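Side-chain contact in nuclear RNA export factor 2 (Drosophila melanogaster, PDB 6MRK), which takes part in cotranscriptional transposon silencing in the ovary, in a complex with Piwi and Nxt1, and may be involved in mRNA export from the nucleus: residues 189-192 and 193-196. Residues are numbered along the deposited sequence; the frame is centred on the assembly and turned at random.
Sequences NPSK and TAIR
The carbonyl oxygen of Ser191 is gripped by two backbone amides of the first helical turn. Ala194 N donates to Ser191 O at 2.8 Å, from above the carbonyl plane and with a bent N-H...O angle of 131°. Ile195 N donates to the same Ser191 O at 3.2 Å, in the carbonyl plane and much straighter. The pair combines an i to i+3 and an i to i+4 bond on one acceptor. The next bond, from Arg196 N to Lys192 O at 3.0 Å, continues the i to i+4 pattern.

Ser191 is the N-cap residue. Its hydroxyl lies between the backbone N and the carbonyl carbon (chi1 68°), which places it beside Thr193 and Ala194. There Ser191 OG meets the methyl Thr193 CG2 at 3.5 Å, while the methyl of Ala194 lies beside both oxygens of the serine.

Apolar packing joins the loop to the helix on Ile195. Its CG1 sits beside its own backbone N (chi1 -57°), which places CG1 against the proline ring. Pro190 CB lies 3.8 Å from Ile195 CG1, and Pro190 CG lies 3.9 Å from Ile195 CD1. The same Ile195 CG1 also passes close to Ser191 O and flanks the carbonyl that accepts both bonds.

Pro190 also touches Leu131 of strand 123-135 and Tyr51. The backbone N of Lys192 is hydrogen-bonded to an acidic side chain of another protein chain.

The arrangement is a helix N-terminus with serine at the N-cap position, its carbonyl taking the first helical bonds. It starts the short last helix of the modelled chain, 192-197, which follows strand 176-188 of the NTF2-like domain, placing Ala194 beside Leu131 of strand 123-135.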
loop_
_atom_site.group_PDB
_atom_site.type_symbol
_atom_site.label_atom_id
_atom_site.label_comp_id
_atom_site.label_asym_id
_atom_site.label_seq_id
_atom_site.Cartn_x
_atom_site.Cartn_y
_atom_site.Cartn_z
ATOM N N ASN A 189 13.009 0.061 -6.515
ATOM C CA ASN A 189 14.382 0.592 -6.483
ATOM C C ASN A 189 14.549 1.385 -5.198
ATOM O O ASN A 189 13.670 2.161 -4.822
ATOM C CB ASN A 189 14.662 1.477 -7.692
ATOM C CG ASN A 189 14.635 0.698 -8.985
ATOM O OD1 ASN A 189 13.593 0.628 -9.628
ATOM N ND2 ASN A 189 15.751 0.086 -9.346
ATOM N N PRO A 190 15.688 1.212 -4.497
ATOM C CA PRO A 190 16.101 2.189 -3.494
ATOM C C PRO A 190 16.456 3.528 -4.158
ATOM O O PRO A 190 17.013 3.544 -5.253
ATOM C CB PRO A 190 17.321 1.545 -2.833
ATOM C CG PRO A 190 17.842 0.579 -3.880
ATOM C CD PRO A 190 16.622 0.082 -4.624
ATOM N N SER A 191 16.108 4.622 -3.485
ATOM C CA SER A 191 16.517 5.998 -3.853
ATOM C C SER A 191 17.972 6.246 -3.427
ATOM O O SER A 191 18.346 5.815 -2.303
ATOM C CB SER A 191 15.593 6.988 -3.216
ATOM O OG SER A 191 15.770 7.000 -1.805
ATOM N N LYS A 192 18.749 6.956 -4.255
ATOM C CA LYS A 192 20.192 7.241 -4.007
ATOM C C LYS A 192 20.388 7.690 -2.554
ATOM O O LYS A 192 21.386 7.272 -1.945
ATOM C CB LYS A 192 20.726 8.331 -4.938
ATOM C CG LYS A 192 20.716 7.988 -6.422
ATOM C CD LYS A 192 22.077 7.694 -7.024
ATOM C CE LYS A 192 21.978 7.273 -8.481
ATOM N NZ LYS A 192 23.311 7.135 -9.116
ATOM N N THR A 193 19.469 8.488 -2.011
ATOM C CA THR A 193 19.572 9.068 -0.641
ATOM C C THR A 193 19.631 7.940 0.404
ATOM O O THR A 193 20.435 8.051 1.357
ATOM C CB THR A 193 18.435 10.059 -0.340
ATOM O OG1 THR A 193 17.836 9.683 0.904
ATOM C CG2 THR A 193 17.361 10.133 -1.409
ATOM N N ALA A 194 18.796 6.906 0.239
ATOM C CA ALA A 194 18.648 5.767 1.173
ATOM C C ALA A 194 19.924 4.923 1.132
ATOM O O ALA A 194 20.425 4.539 2.218
ATOM C CB ALA A 194 17.428 4.977 0.785
ATOM N N ILE A 195 20.431 4.685 -0.086
ATOM C CA ILE A 195 21.673 3.908 -0.389
ATOM C C ILE A 195 22.840 4.577 0.344
ATOM O O ILE A 195 23.637 3.871 1.004
ATOM C CB ILE A 195 21.917 3.845 -1.913
ATOM C CG1 ILE A 195 20.716 3.235 -2.640
ATOM C CG2 ILE A 195 23.205 3.106 -2.242
ATOM C CD1 ILE A 195 20.982 2.849 -4.085
ATOM N N ARG A 196 22.902 5.903 0.215
ATOM C CA ARG A 196 23.896 6.817 0.833
ATOM C C ARG A 196 23.931 6.590 2.347
ATOM O O ARG A 196 25.052 6.514 2.900
ATOM C CB ARG A 196 23.471 8.256 0.516
ATOM C CG ARG A 196 24.593 9.271 0.327
ATOM C CD ARG A 196 24.166 10.648 0.831
ATOM N NE ARG A 196 23.164 11.342 0.013
ATOM C CZ ARG A 196 22.363 12.336 0.444
ATOM N NH1 ARG A 196 22.415 12.778 1.695
ATOM N NH2 ARG A 196 21.489 12.879 -0.390
#